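Local structure of DNA-binding transcriptional repressor YiaJ (Escherichia coli, 1YSQ) at residues A[96-101]-A[123-128]; A[129-135]-A[148-154]; A[30-34]-A[69-74]. The protein represses transcription of the yiaKLMNOPQRS operon, which may serve the use of 2,3-diketo-L-gulonate; this chain is its C-terminal IclR-type effector-binding domain, without the DNA-binding part. All blocks are in the same frame, centred on the assembly; numbering follows the deposited sequence.

Contact 1: A[96-101]-A[123-128]; sequences LTRNTI and REENEL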
loop_
_atom_site.group_PDB
_atom_site.type_symbol
_atom_site.label_atom_id
_atom_site.label_comp_id
_atom_site.label_asym_id
_atom_site.label_seq_id
_atom_site.Cartn_x
_atom_site.Cartn_y
_atom_site.Cartn_z
ATOM N N LEU A 96 2.234 17.437 2.864
ATOM C CA LEU A 96 0.956 17.436 2.157
ATOM C C LEU A 96 -0.210 17.718 3.099
ATOM O O LEU A 96 -1.147 18.454 2.750
ATOM C CB LEU A 96 0.753 16.105 1.413
ATOM C CG LEU A 96 1.879 15.656 0.468
ATOM C CD1 LEU A 96 1.508 14.334 -0.183
ATOM C CD2 LEU A 96 2.205 16.706 -0.591
ATOM N N THR A 97 -0.162 17.116 4.285
ATOM C CA THR A 97 -1.065 17.471 5.385
ATOM C C THR A 97 -0.241 17.624 6.635
ATOM O O THR A 97 0.975 17.367 6.625
ATOM C CB THR A 97 -2.146 16.377 5.640
ATOM O OG1 THR A 97 -1.524 15.194 6.169
ATOM C CG2 THR A 97 -2.801 15.935 4.357
ATOM N N ARG A 98 -0.910 18.002 7.726
ATOM C CA ARG A 98 -0.266 18.089 9.031
ATOM C C ARG A 98 0.255 16.724 9.533
ATOM O O ARG A 98 1.022 16.663 10.493
ATOM C CB ARG A 98 -1.250 18.681 10.047
ATOM C CG ARG A 98 -2.488 17.823 10.275
ATOM C CD ARG A 98 -3.441 18.359 11.336
ATOM N NE ARG A 98 -4.628 17.513 11.479
ATOM C CZ ARG A 98 -5.873 17.886 11.150
ATOM N NH1 ARG A 98 -6.114 19.098 10.656
ATOM N NH2 ARG A 98 -6.890 17.041 11.316
ATOM N N ASN A 99 -0.176 15.642 8.882
ATOM C CA ASN A 99 0.172 14.279 9.286
ATOM C C ASN A 99 1.276 13.628 8.463
ATOM O O ASN A 99 1.799 12.591 8.863
ATOM C CB ASN A 99 -1.064 13.373 9.243
ATOM C CG ASN A 99 -2.214 13.934 10.060
ATOM O OD1 ASN A 99 -2.058 14.193 11.257
ATOM N ND2 ASN A 99 -3.367 14.134 9.420
ATOM N N THR A 100 1.626 14.237 7.333
ATOM C CA THR A 100 2.650 13.683 6.444
ATOM C C THR A 100 3.954 13.530 7.206
ATOM O O THR A 100 4.323 14.415 7.984
ATOM C CB THR A 100 2.868 14.602 5.238
ATOM O OG1 THR A 100 1.602 14.912 4.646
ATOM C CG2 THR A 100 3.654 13.864 4.133
ATOM N N ILE A 101 4.649 12.412 6.975
ATOM C CA ILE A 101 5.891 12.148 7.666
ATOM C C ILE A 101 7.021 12.756 6.845
ATOM O O ILE A 101 7.386 12.224 5.786
ATOM C CB ILE A 101 6.096 10.627 7.897
ATOM C CG1 ILE A 101 4.906 10.023 8.667
ATOM C CG2 ILE A 101 7.401 10.380 8.656
ATOM C CD1 ILE A 101 4.855 8.495 8.632
ATOM N N ARG A 123 -2.375 7.453 7.385
ATOM C CA ARG A 123 -3.222 8.084 8.394
ATOM C C ARG A 123 -3.405 9.543 8.013
ATOM O O ARG A 123 -2.809 10.451 8.630
ATOM C CB ARG A 123 -2.597 7.953 9.798
ATOM C CG ARG A 123 -2.520 6.518 10.300
ATOM C CD ARG A 123 -1.803 6.335 11.663
ATOM N NE ARG A 123 -1.612 4.909 11.937
ATOM C CZ ARG A 123 -0.544 4.197 11.556
ATOM N NH1 ARG A 123 0.460 4.773 10.908
ATOM N NH2 ARG A 123 -0.477 2.899 11.829
ATOM N N GLU A 124 -4.224 9.761 6.981
ATOM C CA GLU A 124 -4.467 11.114 6.440
ATOM C C GLU A 124 -3.173 11.893 6.141
ATOM O O GLU A 124 -3.055 13.096 6.453
ATOM C CB GLU A 124 -5.367 11.909 7.394
ATOM C CG GLU A 124 -6.678 11.214 7.740
ATOM C CD GLU A 124 -7.492 12.041 8.724
ATOM O OE1 GLU A 124 -7.350 11.817 9.938
ATOM O OE2 GLU A 124 -8.238 12.930 8.276
ATOM N N GLU A 125 -2.204 11.196 5.547
ATOM C CA GLU A 125 -0.914 11.787 5.188
ATOM C C GLU A 125 -0.902 12.387 3.779
ATOM O O GLU A 125 0.025 13.113 3.424
ATOM C CB GLU A 125 0.208 10.746 5.316
ATOM C CG GLU A 125 0.404 10.255 6.745
ATOM C CD GLU A 125 1.018 8.863 6.807
ATOM O OE1 GLU A 125 2.010 8.613 6.084
ATOM O OE2 GLU A 125 0.480 8.024 7.558
ATOM N N ASN A 126 -1.921 12.078 2.978
ATOM C CA ASN A 126 -2.058 12.669 1.647
ATOM C C ASN A 126 -3.167 13.701 1.583
ATOM O O ASN A 126 -2.992 14.773 1.014
ATOM C CB ASN A 126 -2.330 11.594 0.607
ATOM C CG ASN A 126 -1.111 10.785 0.309
ATOM O OD1 ASN A 126 -0.285 11.164 -0.534
ATOM N ND2 ASN A 126 -0.971 9.666 1.009
ATOM N N GLU A 127 -4.307 13.356 2.174
ATOM C CA GLU A 127 -5.461 14.236 2.221
ATOM C C GLU A 127 -6.277 13.926 3.467
ATOM O O GLU A 127 -6.514 12.754 3.799
ATOM C CB GLU A 127 -6.322 14.064 0.965
ATOM C CG GLU A 127 -7.586 14.902 0.970
ATOM C CD GLU A 127 -8.478 14.641 -0.225
ATOM O OE1 GLU A 127 -7.998 14.107 -1.253
ATOM O OE2 GLU A 127 -9.666 14.993 -0.128
ATOM N N LEU A 128 -6.706 14.978 4.165
ATOM C CA LEU A 128 -7.549 14.779 5.331
ATOM C C LEU A 128 -8.803 14.066 4.887
ATOM O O LEU A 128 -9.293 14.300 3.774
ATOM C CB LEU A 128 -7.896 16.106 6.024
ATOM C CG LEU A 128 -6.721 16.887 6.623
ATOM C CD1 LEU A 128 -7.251 18.141 7.327
ATOM C CD2 LEU A 128 -5.877 16.046 7.588
HETATM O O HOH W 1 3.710 10.408 5.063
#
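Thr97 lies over the backbone of Glu124 and Asn126, its OG1 giving a 2.6 Å hydrogen bond to Glu124 O. It sits in a type I beta turn, Thr97 to Thr100, that packs on the 123-128 loop of this IclR effector-binding domain. The bond lies in the carbonyl plane, on a lone pair. OG1 stands between the backbone N and the carbonyl carbon of Thr97 (chi1 69°), where it also accepts from Asn99 N to form an ST turn. The methyl CG2 packs against Asn126 O at 3.5 Å. Asn99 ND2 grips the same Glu124 O from above its carbonyl plane, 3.2 Å away. Two donors therefore hold this one carbonyl. A valine in place of Thr97 would probably leave Glu124 O with Asn99 alone from this turn, and Asn99 N without the acceptor of its ST turn. Thr100 OG1 reaches the next carbonyl, Glu125 O, at 2.7 Å, and accepts from Thr97 N. On the exposed side Leu128 CD2 sits over one face of the Arg98 guanidinium, 3.9 Å above its plane. On the inner side the Glu125 carboxylate forms a salt bridge with Lys71 through OE1, while its CG packs on Asn99 O. A water also joins the two segments: it accepts from Ile101 N at 2.9 Å and donates to Glu125 OE1 at 2.7 Å.

Contact 2: A[129-135]-A[148-154]; sequences GVSCIAV and VSISLST. With PO4 (phosphate ion), chain C; PO4 (phosphate ion), chain B.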
loop_
_atom_site.group_PDB
_atom_site.type_symbol
_atom_site.label_atom_id
_atom_site.label_comp_id
_atom_site.label_asym_id
_atom_site.label_seq_id
_atom_site.Cartn_x
_atom_site.Cartn_y
_atom_site.Cartn_z
ATOM N N GLY A 129 -9.292 13.171 5.744
ATOM C CA GLY A 129 -10.473 12.383 5.431
ATOM C C GLY A 129 -10.251 11.128 4.598
ATOM O O GLY A 129 -11.189 10.377 4.372
ATOM N N VAL A 130 -9.023 10.905 4.135
ATOM C CA VAL A 130 -8.687 9.727 3.347
ATOM C C VAL A 130 -7.625 8.937 4.112
ATOM O O VAL A 130 -6.587 9.499 4.498
ATOM C CB VAL A 130 -8.138 10.104 1.944
ATOM C CG1 VAL A 130 -7.732 8.850 1.136
ATOM C CG2 VAL A 130 -9.151 10.977 1.170
ATOM N N SER A 131 -7.911 7.652 4.338
ATOM C CA SER A 131 -6.996 6.718 5.007
ATOM C C SER A 131 -6.760 5.488 4.141
ATOM O O SER A 131 -7.579 5.184 3.269
ATOM C CB SER A 131 -7.595 6.284 6.340
ATOM O OG SER A 131 -7.741 7.410 7.189
ATOM N N CYS A 132 -5.649 4.778 4.363
ATOM C CA CYS A 132 -5.427 3.506 3.674
ATOM C C CYS A 132 -4.812 2.487 4.619
ATOM O O CYS A 132 -4.177 2.863 5.618
ATOM C CB CYS A 132 -4.498 3.694 2.460
ATOM S SG CYS A 132 -5.045 5.063 1.413
ATOM N N ILE A 133 -5.009 1.205 4.301
ATOM C CA ILE A 133 -4.318 0.105 5.019
ATOM C C ILE A 133 -3.605 -0.703 3.946
ATOM O O ILE A 133 -4.210 -1.016 2.923
ATOM C CB ILE A 133 -5.319 -0.818 5.755
ATOM C CG1 ILE A 133 -6.303 -0.015 6.602
ATOM C CG2 ILE A 133 -4.570 -1.841 6.662
ATOM C CD1 ILE A 133 -7.583 -0.796 6.925
ATOM N N ALA A 134 -2.339 -1.051 4.173
ATOM C CA ALA A 134 -1.549 -1.724 3.140
ATOM C C ALA A 134 -0.773 -2.905 3.735
ATOM O O ALA A 134 -0.443 -2.910 4.938
ATOM C CB ALA A 134 -0.586 -0.731 2.479
ATOM N N VAL A 135 -0.517 -3.908 2.895
ATOM C CA VAL A 135 0.270 -5.081 3.266
ATOM C C VAL A 135 1.263 -5.454 2.146
ATOM O O VAL A 135 1.025 -5.166 0.974
ATOM C CB VAL A 135 -0.625 -6.329 3.571
ATOM C CG1 VAL A 135 -1.442 -6.136 4.844
ATOM C CG2 VAL A 135 -1.523 -6.683 2.372
ATOM N N VAL A 148 -0.448 -4.485 -1.565
ATOM C CA VAL A 148 -1.878 -4.301 -1.783
ATOM C C VAL A 148 -2.376 -3.303 -0.747
ATOM O O VAL A 148 -1.925 -3.331 0.394
ATOM C CB VAL A 148 -2.673 -5.621 -1.554
ATOM C CG1 VAL A 148 -4.171 -5.456 -1.913
ATOM C CG2 VAL A 148 -2.069 -6.789 -2.321
ATOM N N SER A 149 -3.324 -2.443 -1.128
ATOM C CA SER A 149 -3.920 -1.546 -0.143
ATOM C C SER A 149 -5.417 -1.352 -0.326
ATOM O O SER A 149 -5.952 -1.598 -1.412
ATOM C CB SER A 149 -3.165 -0.200 -0.111
ATOM O OG SER A 149 -3.506 0.626 -1.212
ATOM N N ILE A 150 -6.091 -0.965 0.758
ATOM C CA ILE A 150 -7.501 -0.587 0.717
ATOM C C ILE A 150 -7.583 0.896 1.046
ATOM O O ILE A 150 -7.021 1.325 2.058
ATOM C CB ILE A 150 -8.330 -1.391 1.768
ATOM C CG1 ILE A 150 -8.319 -2.895 1.450
ATOM C CG2 ILE A 150 -9.766 -0.826 1.845
ATOM C CD1 ILE A 150 -8.993 -3.804 2.545
ATOM N N SER A 151 -8.279 1.688 0.216
ATOM C CA SER A 151 -8.500 3.102 0.539
ATOM C C SER A 151 -9.951 3.276 0.940
ATOM O O SER A 151 -10.841 2.643 0.359
ATOM C CB SER A 151 -8.214 4.040 -0.657
ATOM O OG SER A 151 -7.008 3.726 -1.340
ATOM N N LEU A 152 -10.183 4.144 1.922
ATOM C CA LEU A 152 -11.529 4.425 2.402
ATOM C C LEU A 152 -11.506 5.725 3.193
ATOM O O LEU A 152 -10.427 6.232 3.515
ATOM C CB LEU A 152 -12.063 3.262 3.259
ATOM C CG LEU A 152 -11.479 3.016 4.657
ATOM C CD1 LEU A 152 -12.386 2.041 5.419
ATOM C CD2 LEU A 152 -10.054 2.487 4.624
ATOM N N SER A 153 -12.685 6.273 3.494
ATOM C CA SER A 153 -12.762 7.477 4.317
ATOM C C SER A 153 -12.291 7.178 5.743
ATOM O O SER A 153 -12.549 6.093 6.296
ATOM C CB SER A 153 -14.189 8.053 4.350
ATOM O OG SER A 153 -15.079 7.143 4.975
ATOM N N THR A 154 -11.603 8.152 6.336
ATOM C CA THR A 154 -11.135 8.036 7.710
ATOM C C THR A 154 -12.326 7.765 8.634
ATOM O O THR A 154 -12.238 6.972 9.572
ATOM C CB THR A 154 -10.468 9.336 8.117
ATOM O OG1 THR A 154 -9.430 9.632 7.175
ATOM C CG2 THR A 154 -9.746 9.169 9.464
HETATM P P PO4 C . -16.277 4.548 2.312
HETATM O O1 PO4 C . -17.535 5.325 2.036
HETATM O O2 PO4 C . -15.392 5.344 3.219
HETATM O O3 PO4 C . -16.694 3.233 2.895
HETATM O O4 PO4 C . -15.531 4.264 1.022
HETATM P P PO4 B . -1.260 3.887 -0.849
HETATM O O1 PO4 B . -1.324 4.917 0.294
HETATM O O2 PO4 B . -0.324 2.762 -0.548
HETATM O O3 PO4 B . -2.635 3.342 -1.190
HETATM O O4 PO4 B . -0.732 4.647 -2.055
#
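Ser131 and Leu152 face each other as a hydrogen-bonded pair in the antiparallel hairpin of strands 130-137 and 146-153. The strand axes come within 4.6 Å at 164°. Ser131, Ile133 and Val135 each exchange two backbone bonds, with Leu152, Ile150 and Val148 in turn. The well-packed part is the apolar face of Ile133, Ile150, Val135, Val148 and Leu152, buried under two helices: helix 162-182 covers Val135, Val148 and Leu152, and Leu157 of helix 154-160 packs on Ile133. Val135 CG2 meets Val148 CB at 4.2 Å. The other face is small and polar. Cys132 SG lies 3.6 Å from Ser151 OG, whose hydrogen-bond partner is Asn30 OD1. Ala134 CB rests on Ser149 CB at 3.7 Å. A phosphate lies over this face, with its O3 2.9 Å from Ser149 OG; Met69 N of helix 68-75 also binds it. The partly exposed end is looser. There Val130 and Ser153 still pair, as a non-hydrogen-bonded pair, but their side chains diverge; beyond them Gly129 is loop and Thr154 starts a helix. Thr154 N still bonds to Gly129 O, but from well above the carbonyl plane, and Ser131 OG shares a 2.8 Å hydrogen bond with Thr154 OG1. Ser153 is the N-cap of that helix. With OG between its own N and carbonyl carbon (chi1 64°), Ser153 brings both N and OG to O2 of a second phosphate, N at 2.9 Å. Hydroxyls and backbone N-H groups line both anion sites, and the ions, probably from the crystallisation liquor, may mark places suited to oxyanions.

Contact 3: A[30-34]-A[69-74]; sequences NFSSR and MGKIYM. With PO4 (phosphate ion), chain D; PO4 (phosphate ion), chain B.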
loop_
_atom_site.group_PDB
_atom_site.type_symbol
_atom_site.label_atom_id
_atom_site.label_comp_id
_atom_site.label_asym_id
_atom_site.label_seq_id
_atom_site.Cartn_x
_atom_site.Cartn_y
_atom_site.Cartn_z
ATOM N N ASN A 30 -6.113 -1.257 -4.279
ATOM C CA ASN A 30 -4.921 -0.820 -5.020
ATOM C C ASN A 30 -3.890 -1.926 -5.003
ATOM O O ASN A 30 -3.723 -2.618 -3.990
ATOM C CB ASN A 30 -4.269 0.401 -4.344
ATOM C CG ASN A 30 -5.272 1.487 -4.003
ATOM O OD1 ASN A 30 -5.611 1.714 -2.835
ATOM N ND2 ASN A 30 -5.759 2.155 -5.021
ATOM N N PHE A 31 -3.171 -2.060 -6.111
ATOM C CA PHE A 31 -2.107 -3.061 -6.206
ATOM C C PHE A 31 -0.929 -2.421 -6.918
ATOM O O PHE A 31 -1.054 -1.961 -8.058
ATOM C CB PHE A 31 -2.618 -4.280 -6.978
ATOM C CG PHE A 31 -1.653 -5.427 -7.030
ATOM C CD1 PHE A 31 -1.233 -6.065 -5.863
ATOM C CD2 PHE A 31 -1.193 -5.905 -8.245
ATOM C CE1 PHE A 31 -0.331 -7.150 -5.913
ATOM C CE2 PHE A 31 -0.297 -7.000 -8.293
ATOM C CZ PHE A 31 0.131 -7.607 -7.127
ATOM N N SER A 32 0.205 -2.366 -6.228
ATOM C CA SER A 32 1.381 -1.711 -6.773
ATOM C C SER A 32 2.580 -2.645 -6.879
ATOM O O SER A 32 2.598 -3.717 -6.253
ATOM C CB SER A 32 1.752 -0.491 -5.919
ATOM O OG SER A 32 2.383 -0.921 -4.710
ATOM N N SER A 33 3.560 -2.226 -7.687
ATOM C CA SER A 33 4.900 -2.803 -7.691
ATOM C C SER A 33 5.847 -1.711 -7.211
ATOM O O SER A 33 5.482 -0.527 -7.166
ATOM C CB SER A 33 5.301 -3.273 -9.098
ATOM O OG SER A 33 5.305 -2.163 -9.999
ATOM N N ARG A 34 7.046 -2.104 -6.803
ATOM C CA ARG A 34 8.080 -1.135 -6.491
ATOM C C ARG A 34 8.946 -0.850 -7.707
ATOM O O ARG A 34 9.380 -1.763 -8.393
ATOM C CB ARG A 34 8.967 -1.622 -5.337
ATOM C CG ARG A 34 9.761 -0.476 -4.713
ATOM C CD ARG A 34 10.993 -0.904 -3.957
ATOM N NE ARG A 34 11.692 0.281 -3.470
ATOM C CZ ARG A 34 12.402 0.338 -2.349
ATOM N NH1 ARG A 34 12.523 -0.733 -1.567
ATOM N NH2 ARG A 34 12.983 1.478 -2.003
ATOM N N MET A 69 1.759 1.753 0.801
ATOM C CA MET A 69 2.511 0.713 0.082
ATOM C C MET A 69 4.002 1.081 -0.056
ATOM O O MET A 69 4.879 0.229 0.155
ATOM C CB MET A 69 1.868 0.436 -1.281
ATOM C CG MET A 69 0.484 -0.300 -1.196
ATOM S SD MET A 69 -0.262 -0.738 -2.812
ATOM C CE MET A 69 -0.620 0.786 -3.343
ATOM N N GLY A 70 4.283 2.350 -0.376
ATOM C CA GLY A 70 5.659 2.839 -0.467
ATOM C C GLY A 70 6.416 2.704 0.854
ATOM O O GLY A 70 7.590 2.329 0.871
ATOM N N LYS A 71 5.738 2.986 1.970
ATOM C CA LYS A 71 6.357 2.829 3.289
ATOM C C LYS A 71 6.672 1.361 3.582
ATOM O O LYS A 71 7.718 1.044 4.163
ATOM C CB LYS A 71 5.486 3.455 4.382
ATOM C CG LYS A 71 5.483 4.988 4.312
ATOM C CD LYS A 71 4.777 5.622 5.534
ATOM C CE LYS A 71 3.284 5.271 5.540
ATOM N NZ LYS A 71 2.528 5.922 6.652
ATOM N N ILE A 72 5.799 0.460 3.134
ATOM C CA ILE A 72 6.076 -0.981 3.241
ATOM C C ILE A 72 7.363 -1.336 2.493
ATOM O O ILE A 72 8.224 -2.024 3.029
ATOM C CB ILE A 72 4.872 -1.787 2.714
ATOM C CG1 ILE A 72 3.745 -1.740 3.742
ATOM C CG2 ILE A 72 5.249 -3.255 2.387
ATOM C CD1 ILE A 72 2.427 -2.203 3.197
ATOM N N TYR A 73 7.506 -0.843 1.261
ATOM C CA TYR A 73 8.734 -1.113 0.504
ATOM C C TYR A 73 9.962 -0.642 1.267
ATOM O O TYR A 73 10.930 -1.375 1.378
ATOM C CB TYR A 73 8.681 -0.452 -0.877
ATOM C CG TYR A 73 7.588 -1.009 -1.774
ATOM C CD1 TYR A 73 7.374 -2.385 -1.874
ATOM C CD2 TYR A 73 6.784 -0.154 -2.542
ATOM C CE1 TYR A 73 6.376 -2.913 -2.716
ATOM C CE2 TYR A 73 5.769 -0.672 -3.383
ATOM C CZ TYR A 73 5.579 -2.046 -3.465
ATOM O OH TYR A 73 4.604 -2.556 -4.299
ATOM N N MET A 74 9.924 0.578 1.809
ATOM C CA MET A 74 11.076 1.056 2.601
ATOM C C MET A 74 11.286 0.245 3.894
ATOM O O MET A 74 12.432 -0.027 4.281
ATOM C CB MET A 74 10.971 2.547 2.919
ATOM C CG MET A 74 11.242 3.459 1.685
ATOM S SD MET A 74 11.568 5.239 2.019
ATOM C CE MET A 74 10.180 5.619 2.818
HETATM P P PO4 D . 11.604 -4.229 -1.080
HETATM O O1 PO4 D . 10.352 -3.850 -1.843
HETATM O O2 PO4 D . 11.451 -3.855 0.384
HETATM O O3 PO4 D . 11.870 -5.713 -1.231
HETATM O O4 PO4 D . 12.731 -3.407 -1.670
HETATM P P PO4 B . -1.260 3.887 -0.849
HETATM O O1 PO4 B . -1.324 4.917 0.294
HETATM O O2 PO4 B . -0.324 2.762 -0.548
HETATM O O3 PO4 B . -2.635 3.342 -1.190
HETATM O O4 PO4 B . -0.732 4.647 -2.055
#
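Strand 30-34 and helix 69-74 run in roughly the same direction, their axes 36° apart and 9.4 Å apart at closest approach. The helix lies on one face of the sheet in this GAF-like domain, and Asn30, Ser32 and Arg34 point to it. Tyr73 fills the gap. Arg34 CB stands over the centre of its ring in a CH-pi contact, 3.6 Å from the centroid. Met69 O lies over the opposite ring face, toward the rim. At the ring edge, Tyr73 OH shares a 2.8 Å hydrogen bond with Ser32 OG; either could be the donor. The same Ser32 OG touches Met69 SD at 3.3 Å. Met69 bends at its last torsion (chi3 -69°), which turns its CE toward Asn30 CB, 3.8 Å away. Arg34 CG is anti to its N (chi1 -162°), and the chain runs extended past the tyrosine in the opposite direction. Its guanidinium lies at a shallow angle to the ring plane and also makes a cation-pi contact with Tyr81. Arg34 NE bonds to Asp36 O, while NH1 makes a weak bond to one phosphate. At the start of the helix Met69 N gives a straight 2.7 Å bond to O2 of another phosphate, which also binds Ala68 N and Ser67 OG. The hydrogen bond between Ser32 OG and Tyr73 OH gives each buried hydroxyl a polar partner, and the positive end of the helix dipole would probably favour an anion at Met69 N.

In the fold
The three contacts belong to one antiparallel sheet and what borders it: contact 2 pairs two of its strands, contact 3 lays a helix on it, and contact 1 joins loops beside it. Contacts 2 and 3 have centres about 13 Å apart and lie on neighbouring strands, 146-153 and 28-35, linked by a probable hydrogen bond from Asn30 N to Ser149 O at 2.9 Å. They also share a phosphate, which meets Ser149 of one and Met69 of the other. This site may mark the effector pocket, though no natural ligand is bound. The centre of contact 1 is about 12 Å from contact 2 and about 17 Å from contact 3. Glu124 OE2 ties it to Gly129 N, Glu125 OE1 to Lys71 NZ, both at 2.8 Å.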